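Local coordinates for protein putative 6-pyruvoyl tetrahydrobiopterin synthase (Caenorhabditis elegans, PDB 2G64) that probably converts 7,8-dihydroneopterin triphosphate into 6-pyruvoyl tetrahydropterin, a zinc-dependent step of tetrahydrobiopterin synthesis in which triphosphate is lost, at residues W50-R55 / A69-E74; I106-K111 / V125-T130. The protein carries 1 engineered substitution. One frame throughout, in Å; residues are numbered along the deposited sequence.

Contact 1. Residues W50-R55 / A69-E74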
# COMPACT_ATOMS: atom_id res chain seq x y z
N TRP A 50 -9.85 6.29 8.72
CA TRP A 50 -10.18 6.24 10.15
C TRP A 50 -9.87 4.84 10.67
O TRP A 50 -10.44 3.87 10.19
CB TRP A 50 -11.67 6.50 10.33
CG TRP A 50 -12.11 6.63 11.76
CD1 TRP A 50 -11.36 7.07 12.82
CD2 TRP A 50 -13.42 6.34 12.29
NE1 TRP A 50 -12.13 7.08 13.99
CE2 TRP A 50 -13.40 6.65 13.68
CE3 TRP A 50 -14.61 5.89 11.71
CZ2 TRP A 50 -14.53 6.49 14.51
CZ3 TRP A 50 -15.75 5.70 12.56
CH2 TRP A 50 -15.69 6.02 13.93
N LYS A 51 -8.98 4.70 11.66
CA LYS A 51 -8.81 3.36 12.24
C LYS A 51 -9.27 3.39 13.69
O LYS A 51 -8.90 4.28 14.43
CB LYS A 51 -7.35 2.91 12.18
CG LYS A 51 -6.68 3.13 10.82
CD LYS A 51 -5.28 2.53 10.83
CE LYS A 51 -4.61 2.67 9.46
NZ LYS A 51 -3.20 2.15 9.51
N VAL A 52 -10.04 2.39 14.07
CA VAL A 52 -10.63 2.32 15.41
C VAL A 52 -10.04 1.10 16.08
O VAL A 52 -10.24 -0.03 15.62
CB VAL A 52 -12.16 2.17 15.33
CG1 VAL A 52 -12.76 1.80 16.71
CG2 VAL A 52 -12.75 3.46 14.79
N LYS A 53 -9.29 1.33 17.16
CA LYS A 53 -8.57 0.26 17.84
C LYS A 53 -9.16 0.02 19.23
O LYS A 53 -9.33 0.94 20.02
CB LYS A 53 -7.07 0.61 17.94
CG LYS A 53 -6.16 -0.52 18.46
CD LYS A 53 -4.71 -0.06 18.35
CE LYS A 53 -3.74 -1.14 18.77
NZ LYS A 53 -2.35 -0.88 18.29
N LEU A 54 -9.47 -1.24 19.50
CA LEU A 54 -10.08 -1.66 20.76
C LEU A 54 -9.05 -2.54 21.47
O LEU A 54 -8.20 -3.15 20.82
CB LEU A 54 -11.33 -2.49 20.46
CG LEU A 54 -12.35 -1.88 19.48
CD1 LEU A 54 -13.60 -2.79 19.44
CD2 LEU A 54 -12.74 -0.46 19.89
N ARG A 55 -9.11 -2.59 22.80
CA ARG A 55 -8.22 -3.49 23.53
C ARG A 55 -9.01 -4.11 24.69
O ARG A 55 -9.75 -3.42 25.40
CB ARG A 55 -7.03 -2.70 24.07
CG ARG A 55 -6.02 -3.54 24.85
CD ARG A 55 -4.84 -2.67 25.25
NE ARG A 55 -3.76 -3.47 25.80
CZ ARG A 55 -3.63 -3.77 27.09
NH1 ARG A 55 -4.52 -3.34 27.97
NH2 ARG A 55 -2.60 -4.51 27.50
N ALA A 69 -19.51 -7.07 13.91
CA ALA A 69 -20.78 -6.64 13.32
C ALA A 69 -21.33 -5.41 14.05
O ALA A 69 -21.79 -4.46 13.41
CB ALA A 69 -21.79 -7.78 13.35
N LYS A 70 -21.27 -5.45 15.38
CA LYS A 70 -21.68 -4.33 16.22
C LYS A 70 -20.80 -3.09 16.03
O LYS A 70 -21.32 -1.97 15.92
CB LYS A 70 -21.64 -4.73 17.69
CG LYS A 70 -23.01 -4.99 18.31
CD LYS A 70 -22.88 -5.61 19.70
CE LYS A 70 -23.76 -6.86 19.85
NZ LYS A 70 -23.02 -8.13 19.56
N LEU A 71 -19.49 -3.30 16.00
CA LEU A 71 -18.55 -2.19 15.75
C LEU A 71 -18.84 -1.55 14.39
O LEU A 71 -18.83 -0.32 14.26
CB LEU A 71 -17.09 -2.69 15.78
CG LEU A 71 -16.01 -1.60 15.73
CD1 LEU A 71 -16.20 -0.61 16.87
CD2 LEU A 71 -14.58 -2.18 15.75
N LYS A 72 -19.09 -2.37 13.37
CA LYS A 72 -19.37 -1.83 12.03
C LYS A 72 -20.55 -0.87 12.04
O LYS A 72 -20.47 0.20 11.44
CB LYS A 72 -19.55 -2.95 11.01
CG LYS A 72 -18.24 -3.53 10.52
CD LYS A 72 -18.46 -4.80 9.70
CE LYS A 72 -19.18 -4.49 8.39
NZ LYS A 72 -19.74 -5.72 7.76
N LYS A 73 -21.61 -1.25 12.76
CA LYS A 73 -22.81 -0.41 12.88
C LYS A 73 -22.54 0.89 13.63
O LYS A 73 -23.01 1.97 13.21
CB LYS A 73 -23.94 -1.20 13.57
CG LYS A 73 -24.70 -2.15 12.65
CD LYS A 73 -25.88 -2.80 13.36
CE LYS A 73 -26.54 -1.85 14.35
NZ LYS A 73 -27.83 -2.40 14.87
N GLU A 74 -21.78 0.81 14.72
CA GLU A 74 -21.46 1.96 15.54
C GLU A 74 -20.55 2.90 14.75
O GLU A 74 -20.77 4.11 14.76
CB GLU A 74 -20.79 1.52 16.84
CG GLU A 74 -21.78 0.86 17.80
CD GLU A 74 -21.16 -0.15 18.75
OE1 GLU A 74 -19.92 -0.34 18.76
OE2 GLU A 74 -21.92 -0.78 19.50

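Contact 2. Residues I106-K111 / V125-T130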
# COMPACT_ATOMS: atom_id res chain seq x y z
N ILE A 106 -10.01 13.65 17.67
CA ILE A 106 -10.70 13.79 18.95
C ILE A 106 -12.22 13.68 18.74
O ILE A 106 -12.90 12.93 19.46
CB ILE A 106 -10.32 15.14 19.67
CG1 ILE A 106 -8.84 15.14 20.09
CG2 ILE A 106 -11.20 15.35 20.93
CD1 ILE A 106 -8.32 16.52 20.50
N TYR A 107 -12.74 14.41 17.76
CA TYR A 107 -14.15 14.33 17.41
C TYR A 107 -14.61 12.90 17.17
O TYR A 107 -15.61 12.47 17.73
CB TYR A 107 -14.46 15.24 16.19
CG TYR A 107 -15.84 14.97 15.65
CD1 TYR A 107 -16.97 15.51 16.28
CD2 TYR A 107 -16.03 14.13 14.55
CE1 TYR A 107 -18.24 15.23 15.79
CE2 TYR A 107 -17.28 13.87 14.06
CZ TYR A 107 -18.38 14.40 14.69
OH TYR A 107 -19.64 14.11 14.19
N MET A 108 -13.89 12.15 16.34
CA MET A 108 -14.32 10.81 15.96
C MET A 108 -14.26 9.86 17.17
O MET A 108 -15.15 9.04 17.37
CB MET A 108 -13.48 10.26 14.81
CG MET A 108 -13.57 11.13 13.55
SD MET A 108 -15.16 11.08 12.70
CE MET A 108 -15.10 9.44 11.94
N PHE A 109 -13.19 9.96 17.94
CA PHE A 109 -13.05 9.20 19.19
C PHE A 109 -14.25 9.46 20.10
O PHE A 109 -14.90 8.53 20.58
CB PHE A 109 -11.76 9.62 19.88
CG PHE A 109 -11.41 8.81 21.10
CD1 PHE A 109 -10.54 7.74 21.02
CD2 PHE A 109 -11.95 9.14 22.35
CE1 PHE A 109 -10.19 7.00 22.17
CE2 PHE A 109 -11.61 8.42 23.50
CZ PHE A 109 -10.73 7.34 23.40
N GLU A 110 -14.55 10.73 20.35
CA GLU A 110 -15.61 11.06 21.30
C GLU A 110 -17.01 10.69 20.78
O GLU A 110 -17.85 10.18 21.54
CB GLU A 110 -15.54 12.53 21.72
CG GLU A 110 -14.32 12.86 22.60
CD GLU A 110 -14.29 12.08 23.92
OE1 GLU A 110 -15.37 11.66 24.41
OE2 GLU A 110 -13.19 11.87 24.48
N LYS A 111 -17.26 10.93 19.49
CA LYS A 111 -18.55 10.57 18.89
C LYS A 111 -18.75 9.04 18.89
O LYS A 111 -19.83 8.53 19.19
CB LYS A 111 -18.67 11.13 17.47
CG LYS A 111 -19.95 10.75 16.76
CD LYS A 111 -21.11 11.62 17.26
CE LYS A 111 -22.45 11.07 16.81
NZ LYS A 111 -23.57 11.69 17.58
N VAL A 125 -7.99 6.01 18.43
CA VAL A 125 -8.44 6.37 17.08
C VAL A 125 -7.26 6.92 16.30
O VAL A 125 -6.45 7.68 16.83
CB VAL A 125 -9.58 7.44 17.15
CG1 VAL A 125 -9.63 8.29 15.88
CG2 VAL A 125 -10.93 6.77 17.40
N THR A 126 -7.17 6.54 15.03
CA THR A 126 -6.19 7.08 14.11
C THR A 126 -6.94 7.80 12.99
O THR A 126 -7.93 7.27 12.47
CB THR A 126 -5.34 5.94 13.50
OG1 THR A 126 -4.66 5.25 14.56
CG2 THR A 126 -4.28 6.50 12.52
N ILE A 127 -6.46 8.97 12.60
CA ILE A 127 -6.92 9.62 11.37
C ILE A 127 -5.71 9.82 10.48
O ILE A 127 -4.73 10.40 10.90
CB ILE A 127 -7.56 11.01 11.69
CG1 ILE A 127 -8.94 10.82 12.36
CG2 ILE A 127 -7.67 11.85 10.40
CD1 ILE A 127 -10.00 10.16 11.47
N GLU A 128 -5.78 9.32 9.25
CA GLU A 128 -4.75 9.66 8.25
C GLU A 128 -5.38 10.68 7.31
O GLU A 128 -6.27 10.36 6.53
CB GLU A 128 -4.27 8.42 7.50
CG GLU A 128 -3.85 7.25 8.42
CD GLU A 128 -3.19 6.09 7.70
OE1 GLU A 128 -3.31 5.98 6.46
OE2 GLU A 128 -2.55 5.26 8.39
N GLU A 129 -4.92 11.91 7.42
CA GLU A 129 -5.40 12.99 6.59
C GLU A 129 -4.95 12.79 5.13
O GLU A 129 -5.71 13.03 4.20
CB GLU A 129 -4.82 14.26 7.17
CG GLU A 129 -4.96 15.49 6.37
CD GLU A 129 -4.08 16.56 6.98
OE1 GLU A 129 -2.99 16.81 6.42
OE2 GLU A 129 -4.44 17.08 8.05
N THR A 130 -3.70 12.36 4.97
CA THR A 130 -3.18 11.78 3.73
C THR A 130 -2.29 10.61 4.14
O THR A 130 -2.05 10.40 5.33
CB THR A 130 -2.31 12.78 2.94
OG1 THR A 130 -1.06 12.91 3.60
CG2 THR A 130 -2.99 14.18 2.84

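Contact 1. Residues W50-R55 / A69-E74
Leu-71 meets Val-52 and Leu-54, and on the helix side it is the residue that touches the strand where segment 69-74 packs on segment 50-55. It is a compact example of how an amphipathic helix is fastened to a sheet: one leucine is turned to the sheet while the neighbouring lysines lie on the exposed side. Lys-70, just before Leu-71, forms a salt bridge with Asp-67. Leu-71 follows, with CG anti to the backbone N (chi1 -172°), and its two methyls divide the strand between them. CD2 comes tip to tip with CD1 of Leu-54 at 3.9 Å, whereas CD1 lies 4.2 Å from CG1 of Val-52. In Leu-54, chi1 (-51°) sets CG anti to the carbonyl carbon, and with chi2 at -174° the chain runs on extended, so CD1 reaches the helix. On the strand side the other branch of Val-52, CG2, rests on one face of the Trp-50 ring, 3.4 Å above its plane and toward the rim. The CA atoms of Val-52 and Leu-71 remain 9.1 Å apart, and side chains alone span the gap. One turn further on, Glu-74 is buried without touching the strand; its OE1 is hydrogen-bonded to the hydroxyl of Tyr-66, which also touches both leucines, and its OE2 to that of Ser-117. Leu-112 of helix 101-115 reaches Trp-50, Val-52 and Glu-74, so helix 68-80 lies beside that second helix, against strand 44-57, which runs between strands 6-19 and 122-128.

Contact 2. Residues I106-K111 / V125-T130
Phe-109 and Val-125 form the closest meeting of this helix and strand. The isopropyl group of Val-125 is pushed in under the helix backbone: its CG2 lies 3.7 Å from the CA of Phe-109 and 3.8 Å from CD1 of the same residue's ring. The ring is carried by a CG anti to the backbone N (chi1 -174°); CB of Val-125 lies in plane at its edge, while CG2 comes in obliquely. Met-108 contributes a looser second pair. Its CG touches CD1 of Ile-127 at 4.2 Å, and the rest of the chain then bends off, so that the thioether is led away from the strand. Helix and strand axes approach to 8.3 Å and run roughly antiparallel, at 143°.

The next shell packs around these groups. Tyr-137, on strand 133-137, meets the Phe-109 ring edge-to-face, while Trp-50 of strand 44-57 packs on Met-108, Val-125 and Ile-127. Further along, the chain turns a corner at Glu-129, whose OE2 is hydrogen-bonded to OG of Ser-101 and whose backbone O is bonded by ND2 of Asn-47 of a neighbouring subunit. Glu-129 is probably part of a charge relay, as in related synthases. A helix packed along the antiparallel strands of the sheet is what is expected of the tunnelling (T-fold) architecture to which this synthase family belongs.

How the contacts relate
The two contacts follow one another along the chain and share one sheet, in which strands 44-57 and 122-128 are neighbours; their centres are 12 Å apart. The seam between them is direct: Lys-51 N lies 2.9 Å from Thr-126 O, a probable hydrogen bond, and CD1 of Trp-50 packs 3.4 Å from the same O of Thr-126. A long, weak ion pair joins Lys-51 to Glu-128. Together they seat both helices on the same sheet. Contact 1 lies away from the annotated sites, whereas contact 2 leads to them: the side chain of Ile-127 is about 7 Å from a bound sodium ion and about 10 Å from a zinc ion.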